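Local atomic coordinates of effector EagT6 (Pseudomonas aeruginosa, PDB entry 1TU1), a protein that is essential for delivering the toxin Tse6 to target cells, acting as a homodimer in the loading of Tse6 onto VgrG1a. Residues V41-A46 / V113-L118; H84-L89 / R103-E108. One frame throughout, in Å; residues are numbered along the deposited sequence.

Interaction 1: residues V41-A46 / V113-L118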
ATOM      1  N   VAL A  41       3.739   9.366  -1.338  1.00 20.90           N
ATOM      2  CA  VAL A  41       3.196   8.064  -1.682  1.00 21.24           C
ATOM      3  C   VAL A  41       4.267   7.231  -2.427  1.00 20.93           C
ATOM      4  O   VAL A  41       4.924   7.728  -3.338  1.00 19.64           O
ATOM      5  CB  VAL A  41       1.956   8.223  -2.555  1.00 21.02           C
ATOM      6  CG1 VAL A  41       1.518   6.911  -3.158  1.00 22.20           C
ATOM      7  CG2 VAL A  41       0.816   8.875  -1.773  1.00 22.40           C
ATOM      8  N   ILE A  42       4.436   5.989  -2.006  1.00 19.68           N
ATOM      9  CA  ILE A  42       5.349   5.052  -2.664  1.00 19.94           C
ATOM     10  C   ILE A  42       4.517   4.030  -3.382  1.00 19.35           C
ATOM     11  O   ILE A  42       3.656   3.361  -2.753  1.00 18.26           O
ATOM     12  CB  ILE A  42       6.260   4.373  -1.659  1.00 19.93           C
ATOM     13  CG1 ILE A  42       6.956   5.423  -0.772  1.00 20.34           C
ATOM     14  CG2 ILE A  42       7.315   3.494  -2.397  1.00 21.10           C
ATOM     15  CD1 ILE A  42       7.755   4.803   0.360  1.00 20.85           C
ATOM     16  N   SER A  43       4.766   3.910  -4.680  1.00 18.69           N
ATOM     17  CA  SER A  43       4.071   2.990  -5.559  1.00 18.69           C
ATOM     18  C   SER A  43       5.110   2.164  -6.362  1.00 19.18           C
ATOM     19  O   SER A  43       6.315   2.393  -6.229  1.00 18.27           O
ATOM     20  CB  SER A  43       3.116   3.726  -6.483  1.00 18.97           C
ATOM     21  OG  SER A  43       3.795   4.660  -7.301  1.00 18.80           O
ATOM     22  N   ARG A  44       4.623   1.135  -7.054  1.00 19.00           N
ATOM     23  CA  ARG A  44       5.450   0.215  -7.844  1.00 19.86           C
ATOM     24  C   ARG A  44       4.908   0.150  -9.265  1.00 20.82           C
ATOM     25  O   ARG A  44       3.692   0.203  -9.480  1.00 20.68           O
ATOM     26  CB  ARG A  44       5.400  -1.209  -7.284  1.00 20.33           C
ATOM     27  CG  ARG A  44       6.002  -1.383  -5.916  1.00 20.96           C
ATOM     28  CD  ARG A  44       5.002  -1.125  -4.783  1.00 20.96           C
ATOM     29  NE  ARG A  44       5.669  -1.224  -3.500  1.00 22.54           N
ATOM     30  CZ  ARG A  44       5.425  -0.512  -2.414  1.00 19.58           C
ATOM     31  NH1 ARG A  44       4.499   0.437  -2.411  1.00 19.99           N
ATOM     32  NH2 ARG A  44       6.164  -0.767  -1.324  1.00 20.00           N
ATOM     33  N   ASP A  45       5.812  -0.043 -10.240  1.00 21.97           N
ATOM     34  CA  ASP A  45       5.412  -0.143 -11.642  1.00 21.89           C
ATOM     35  C   ASP A  45       6.251  -1.268 -12.275  1.00 22.02           C
ATOM     36  O   ASP A  45       7.444  -1.102 -12.482  1.00 20.03           O
ATOM     37  CB  ASP A  45       5.644   1.210 -12.317  1.00 22.72           C
ATOM     38  CG  ASP A  45       5.152   1.267 -13.785  1.00 23.07           C
ATOM     39  OD1 ASP A  45       4.771   0.237 -14.371  1.00 23.50           O
ATOM     40  OD2 ASP A  45       5.121   2.351 -14.412  1.00 23.22           O
ATOM     41  N   ALA A  46       5.606  -2.401 -12.549  1.00 23.24           N
ATOM     42  CA  ALA A  46       6.272  -3.570 -13.112  1.00 24.77           C
ATOM     43  C   ALA A  46       6.262  -3.603 -14.661  1.00 25.12           C
ATOM     44  O   ALA A  46       6.576  -4.633 -15.263  1.00 26.58           O
ATOM     45  CB  ALA A  46       5.666  -4.831 -12.555  1.00 25.01           C
ATOM     46  N   VAL A 113       9.794  -0.956 -10.846  1.00 19.58           N
ATOM     47  CA  VAL A 113      10.300   0.380 -10.610  1.00 19.18           C
ATOM     48  C   VAL A 113       9.641   0.885  -9.315  1.00 18.44           C
ATOM     49  O   VAL A 113       8.444   0.716  -9.154  1.00 19.18           O
ATOM     50  CB  VAL A 113       9.987   1.313 -11.788  1.00 18.15           C
ATOM     51  CG1 VAL A 113      10.342   2.761 -11.491  1.00 18.63           C
ATOM     52  CG2 VAL A 113      10.746   0.850 -13.064  1.00 20.43           C
ATOM     53  N   LEU A 114      10.434   1.429  -8.401  1.00 18.19           N
ATOM     54  CA  LEU A 114       9.914   2.039  -7.171  1.00 17.72           C
ATOM     55  C   LEU A 114       9.747   3.548  -7.398  1.00 18.76           C
ATOM     56  O   LEU A 114      10.700   4.242  -7.771  1.00 18.58           O
ATOM     57  CB  LEU A 114      10.848   1.775  -6.006  1.00 18.81           C
ATOM     58  CG  LEU A 114      10.314   2.132  -4.597  1.00 19.26           C
ATOM     59  CD1 LEU A 114       9.197   1.173  -4.207  1.00 19.61           C
ATOM     60  CD2 LEU A 114      11.429   2.104  -3.597  1.00 21.42           C
ATOM     61  N   ILE A 115       8.531   4.040  -7.168  1.00 18.71           N
ATOM     62  CA  ILE A 115       8.151   5.419  -7.450  1.00 18.95           C
ATOM     63  C   ILE A 115       7.757   6.104  -6.159  1.00 19.66           C
ATOM     64  O   ILE A 115       6.939   5.560  -5.397  1.00 18.40           O
ATOM     65  CB  ILE A 115       7.003   5.453  -8.423  1.00 18.73           C
ATOM     66  CG1 ILE A 115       7.419   4.784  -9.734  1.00 20.03           C
ATOM     67  CG2 ILE A 115       6.549   6.927  -8.709  1.00 21.20           C
ATOM     68  CD1 ILE A 115       6.335   4.663 -10.769  1.00 20.47           C
ATOM     69  N   THR A 116       8.350   7.266  -5.878  1.00 19.93           N
ATOM     70  CA  THR A 116       7.880   8.095  -4.739  1.00 20.47           C
ATOM     71  C   THR A 116       7.329   9.392  -5.293  1.00 22.02           C
ATOM     72  O   THR A 116       7.859   9.944  -6.280  1.00 21.66           O
ATOM     73  CB  THR A 116       8.990   8.392  -3.730  1.00 20.25           C
ATOM     74  OG1 THR A 116       9.946   9.304  -4.303  1.00 20.34           O
ATOM     75  CG2 THR A 116       9.778   7.132  -3.368  1.00 20.15           C
ATOM     76  N   THR A 117       6.229   9.873  -4.700  1.00 22.69           N
ATOM     77  CA  THR A 117       5.535  11.016  -5.239  1.00 23.05           C
ATOM     78  C   THR A 117       5.150  11.937  -4.084  1.00 24.21           C
ATOM     79  O   THR A 117       4.406  11.523  -3.187  1.00 23.57           O
ATOM     80  CB  THR A 117       4.287  10.590  -5.991  1.00 23.81           C
ATOM     81  OG1 THR A 117       4.591   9.663  -7.054  1.00 23.01           O
ATOM     82  CG2 THR A 117       3.642  11.799  -6.696  1.00 24.59           C
ATOM     83  N   LEU A 118       5.689  13.150  -4.074  1.00 25.03           N
ATOM     84  CA  LEU A 118       5.194  14.213  -3.185  1.00 25.40           C
ATOM     85  C   LEU A 118       4.148  15.006  -3.960  1.00 26.42           C
ATOM     86  O   LEU A 118       4.414  15.474  -5.067  1.00 26.06           O
ATOM     87  CB  LEU A 118       6.330  15.134  -2.760  1.00 25.85           C
ATOM     88  CG  LEU A 118       5.933  16.344  -1.871  1.00 25.01           C
ATOM     89  CD1 LEU A 118       5.629  15.886  -0.467  1.00 24.88           C
ATOM     90  CD2 LEU A 118       7.059  17.351  -1.850  1.00 26.58           C
TER
HETATM   91  O   HOH W   1       4.177   7.165  -6.042  1.00 24.42           O
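I42 and L114 meet on one face of strands 38-45 and 113-120, which are far apart in sequence but antiparallel neighbours in the six-stranded sheet, and their side chains slant across each other. I42 CG2 and L114 CD1 approach to 3.5 Å, tighter than usual van der Waals contact. The L114 torsion places CG anti to the backbone N (chi1 -169°), and from there CD1 bends back over the neighbouring strand, lying 3.7 Å from S43 O and approaching the R44 guanidinium obliquely, with R44 NE 4.3 Å from L114 CD1. Next along this face, I42 and T116 point the same way, with CG1 of I42 4.2 Å from CG2 of T116. The second subunit packs on I42 through its L8.

The other face carries V41, S43, D45, V113, I115 and T117. S43 OG stands between its own backbone N and carbonyl carbon (chi1 60°), close beside I115 CB at 3.5 Å. From there it reaches water 1, which is also bound to T117 OG1 at 2.7 Å and donates to V41 O; Q104 NE2 is hydrogen-bonded to T117 OG1 as well. D45 turns CB to I115 CD1 at 3.8 Å, while its carboxylate is held by S47 and by Y56 of helix 53-67.

Six backbone hydrogen bonds join the strands, hydrogen-bonded pairs alternating with non-hydrogen-bonded ones. The chemistry thus divides by face: I42, L114 and L8 of the second subunit are apolar, with the R44 guanidinium at their edge paired to E10 of that subunit, whereas on the S43 face a water with three hydrogen bonds links hydroxyls across the strands.

Interaction 2: residues H84-L89 / R103-E108; sequences HAAVLL and RQVFIE
L88 lies across V105 on the face of the hairpin 84-95/98-107 that packs against helix 125-137. Its CB begins 4.1 Å from V105 CG2. With CG anti to the backbone N (chi1 168°), the isobutyl group leans over the partner strand and its two methyls separate: CD1 rests 3.7 Å from V105 CG2 and equally near Q104 O, while CD2 comes to 4.0 Å from R103 NH2, slanted against that guanidinium. W132 of the helix also touches L88, and R103 forms salt bridges to D90 and E129.

On the reverse face L89 CD1 meets F106 CE2 at 3.7 Å, and the ring's CD2 edge lies in plane with V87 O. Q104, beside them, gives its amide ends to Y91 and T117.

At the start of the strand, H84 presents the CD2 edge of its imidazole to E108 O, in the ring plane at 3.3 Å; its CB packs on I107 CG2 and its ND1 is hydrogen-bonded to H82 O. E108 N binds A85 O at 2.8 Å, and E108 OE2 is hydrogen-bonded to Q48 NE2.

Five backbone bonds fix the register. The contact is therefore aliphatic and aromatic along its middle, with R103 placing beside L88 a charge probably balanced by D90 and E129, while water 2 joins A85 N to E108 OE1 at the H84-E108 end.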
ATOM      1  N   HIS A  84      21.500   2.774  -7.770  1.00 25.35           N
ATOM      2  CA  HIS A  84      20.312   2.611  -8.586  1.00 24.34           C
ATOM      3  C   HIS A  84      20.090   3.850  -9.444  1.00 24.61           C
ATOM      4  O   HIS A  84      20.108   4.971  -8.955  1.00 24.13           O
ATOM      5  CB  HIS A  84      19.069   2.388  -7.723  1.00 24.39           C
ATOM      6  CG  HIS A  84      19.097   1.137  -6.913  1.00 24.31           C
ATOM      7  ND1 HIS A  84      20.108   0.841  -6.018  1.00 23.59           N
ATOM      8  CD2 HIS A  84      18.248   0.083  -6.891  1.00 24.58           C
ATOM      9  CE1 HIS A  84      19.867  -0.339  -5.474  1.00 25.16           C
ATOM     10  NE2 HIS A  84      18.748  -0.822  -5.989  1.00 24.70           N
ATOM     11  N   ALA A  85      19.851   3.644 -10.730  1.00 24.27           N
ATOM     12  CA  ALA A  85      19.441   4.726 -11.605  1.00 24.00           C
ATOM     13  C   ALA A  85      18.074   5.294 -11.172  1.00 23.69           C
ATOM     14  O   ALA A  85      17.125   4.553 -10.897  1.00 22.97           O
ATOM     15  CB  ALA A  85      19.360   4.243 -13.043  1.00 24.44           C
ATOM     16  N   ALA A  86      17.975   6.612 -11.179  1.00 23.51           N
ATOM     17  CA  ALA A  86      16.758   7.276 -10.785  1.00 23.64           C
ATOM     18  C   ALA A  86      16.557   8.558 -11.581  1.00 24.65           C
ATOM     19  O   ALA A  86      17.510   9.163 -12.045  1.00 23.39           O
ATOM     20  CB  ALA A  86      16.824   7.572  -9.292  1.00 23.20           C
ATOM     21  N   VAL A  87      15.305   8.944 -11.757  1.00 25.54           N
ATOM     22  CA  VAL A  87      14.963  10.229 -12.347  1.00 26.30           C
ATOM     23  C   VAL A  87      13.955  10.943 -11.433  1.00 27.30           C
ATOM     24  O   VAL A  87      12.931  10.354 -11.063  1.00 26.21           O
ATOM     25  CB  VAL A  87      14.363  10.059 -13.735  1.00 26.54           C
ATOM     26  CG1 VAL A  87      13.891  11.418 -14.320  1.00 26.24           C
ATOM     27  CG2 VAL A  87      15.365   9.387 -14.682  1.00 27.88           C
ATOM     28  N   LEU A  88      14.265  12.187 -11.066  1.00 27.61           N
ATOM     29  CA  LEU A  88      13.305  13.107 -10.435  1.00 28.45           C
ATOM     30  C   LEU A  88      12.671  14.024 -11.470  1.00 29.54           C
ATOM     31  O   LEU A  88      13.382  14.707 -12.256  1.00 29.40           O
ATOM     32  CB  LEU A  88      13.978  13.927  -9.327  1.00 28.78           C
ATOM     33  CG  LEU A  88      13.211  15.131  -8.745  1.00 29.87           C
ATOM     34  CD1 LEU A  88      11.907  14.701  -8.113  1.00 29.60           C
ATOM     35  CD2 LEU A  88      14.051  15.822  -7.705  1.00 31.49           C
ATOM     36  N   LEU A  89      11.340  14.037 -11.489  1.00 29.19           N
ATOM     37  CA  LEU A  89      10.567  14.938 -12.314  1.00 30.79           C
ATOM     38  C   LEU A  89       9.730  15.848 -11.433  1.00 32.56           C
ATOM     39  O   LEU A  89       8.830  15.359 -10.722  1.00 32.89           O
ATOM     40  CB  LEU A  89       9.605  14.181 -13.203  1.00 30.51           C
ATOM     41  CG  LEU A  89      10.186  13.216 -14.225  1.00 31.76           C
ATOM     42  CD1 LEU A  89       9.036  12.540 -14.903  1.00 31.36           C
ATOM     43  CD2 LEU A  89      11.080  13.956 -15.247  1.00 31.98           C
ATOM     44  N   ARG A 103       6.602  16.263  -7.034  1.00 32.53           N
ATOM     45  CA  ARG A 103       7.996  15.868  -7.118  1.00 31.83           C
ATOM     46  C   ARG A 103       8.012  14.338  -7.068  1.00 30.33           C
ATOM     47  O   ARG A 103       7.767  13.739  -6.004  1.00 30.22           O
ATOM     48  CB  ARG A 103       8.797  16.481  -5.983  1.00 32.20           C
ATOM     49  CG  ARG A 103       8.600  18.016  -5.872  1.00 35.70           C
ATOM     50  CD  ARG A 103       9.733  18.738  -5.190  1.00 37.42           C
ATOM     51  NE  ARG A 103      10.919  18.844  -6.026  1.00 40.30           N
ATOM     52  CZ  ARG A 103      12.056  19.417  -5.641  1.00 44.30           C
ATOM     53  NH1 ARG A 103      12.193  19.899  -4.418  1.00 46.73           N
ATOM     54  NH2 ARG A 103      13.095  19.465  -6.465  1.00 45.86           N
ATOM     55  N   GLN A 104       8.266  13.735  -8.228  1.00 27.82           N
ATOM     56  CA  GLN A 104       8.091  12.308  -8.480  1.00 26.92           C
ATOM     57  C   GLN A 104       9.427  11.649  -8.852  1.00 26.22           C
ATOM     58  O   GLN A 104      10.063  12.032  -9.835  1.00 26.99           O
ATOM     59  CB  GLN A 104       7.069  12.121  -9.591  1.00 26.60           C
ATOM     60  CG  GLN A 104       6.541  10.716  -9.752  1.00 26.76           C
ATOM     61  CD  GLN A 104       5.278  10.658 -10.571  1.00 27.71           C
ATOM     62  OE1 GLN A 104       5.261  11.063 -11.735  1.00 27.83           O
ATOM     63  NE2 GLN A 104       4.197  10.176  -9.959  1.00 26.50           N
ATOM     64  N   VAL A 105       9.882  10.704  -8.040  1.00 24.39           N
ATOM     65  CA  VAL A 105      11.153  10.026  -8.272  1.00 23.12           C
ATOM     66  C   VAL A 105      10.894   8.588  -8.755  1.00 22.66           C
ATOM     67  O   VAL A 105      10.136   7.828  -8.138  1.00 21.02           O
ATOM     68  CB  VAL A 105      12.001  10.003  -7.028  1.00 22.91           C
ATOM     69  CG1 VAL A 105      13.358   9.287  -7.282  1.00 23.30           C
ATOM     70  CG2 VAL A 105      12.251  11.439  -6.490  1.00 24.72           C
ATOM     71  N   PHE A 106      11.509   8.229  -9.871  1.00 21.50           N
ATOM     72  CA  PHE A 106      11.430   6.872 -10.382  1.00 21.25           C
ATOM     73  C   PHE A 106      12.753   6.231 -10.095  1.00 22.14           C
ATOM     74  O   PHE A 106      13.801   6.780 -10.474  1.00 22.62           O
ATOM     75  CB  PHE A 106      11.171   6.896 -11.876  1.00 21.36           C
ATOM     76  CG  PHE A 106       9.896   7.551 -12.260  1.00 22.05           C
ATOM     77  CD1 PHE A 106       8.775   6.785 -12.533  1.00 21.49           C
ATOM     78  CD2 PHE A 106       9.798   8.934 -12.356  1.00 23.48           C
ATOM     79  CE1 PHE A 106       7.575   7.376 -12.914  1.00 23.22           C
ATOM     80  CE2 PHE A 106       8.587   9.545 -12.745  1.00 24.40           C
ATOM     81  CZ  PHE A 106       7.474   8.765 -13.014  1.00 23.89           C
ATOM     82  N   ILE A 107      12.734   5.093  -9.393  1.00 20.84           N
ATOM     83  CA  ILE A 107      13.956   4.397  -9.030  1.00 20.75           C
ATOM     84  C   ILE A 107      13.954   3.026  -9.684  1.00 20.26           C
ATOM     85  O   ILE A 107      13.115   2.186  -9.390  1.00 19.21           O
ATOM     86  CB  ILE A 107      14.112   4.236  -7.502  1.00 20.04           C
ATOM     87  CG1 ILE A 107      13.922   5.578  -6.783  1.00 21.05           C
ATOM     88  CG2 ILE A 107      15.477   3.589  -7.177  1.00 19.32           C
ATOM     89  CD1 ILE A 107      13.959   5.467  -5.279  1.00 22.19           C
ATOM     90  N   GLU A 108      14.901   2.812 -10.589  1.00 21.28           N
ATOM     91  CA  GLU A 108      15.021   1.536 -11.271  1.00 20.03           C
ATOM     92  C   GLU A 108      15.273   0.428 -10.252  1.00 19.85           C
ATOM     93  O   GLU A 108      16.203   0.493  -9.495  1.00 19.71           O
ATOM     94  CB  GLU A 108      16.182   1.526 -12.277  1.00 19.96           C
ATOM     95  CG  GLU A 108      16.065   0.298 -13.170  1.00 19.56           C
ATOM     96  CD  GLU A 108      17.172   0.160 -14.217  1.00 19.63           C
ATOM     97  OE1 GLU A 108      18.289   0.714 -14.036  1.00 21.31           O
ATOM     98  OE2 GLU A 108      16.874  -0.533 -15.204  1.00 21.60           O
TER
HETATM   99  O   HOH W   2      19.769   0.969 -11.842  1.00 21.37           O

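Overall arrangement
Interaction 2, a hairpin contact, is nested in the chain between the two segments of interaction 1, and their centres lie 9 Å apart in one antiparallel sheet of the DcrB family. Strands 98-107 and 113-120 are neighbours: I107 N lies 2.7 Å from L114 O, and V105 N 2.8 Å from T116 O, both probable hydrogen bonds. I115 CD1 packs 3.7 Å from F106 CE1. Helix 53-67 packs on the I115-F106 face, helix 125-137 on the T116-V105 face. The second subunit reaches I42, R44 and L114 of interaction 1 and none of interaction 2. Bound PEG, probably from the crystallisation liquor, lies about 4 Å from the side chains of D45 (interaction 1) and Q104 (interaction 2).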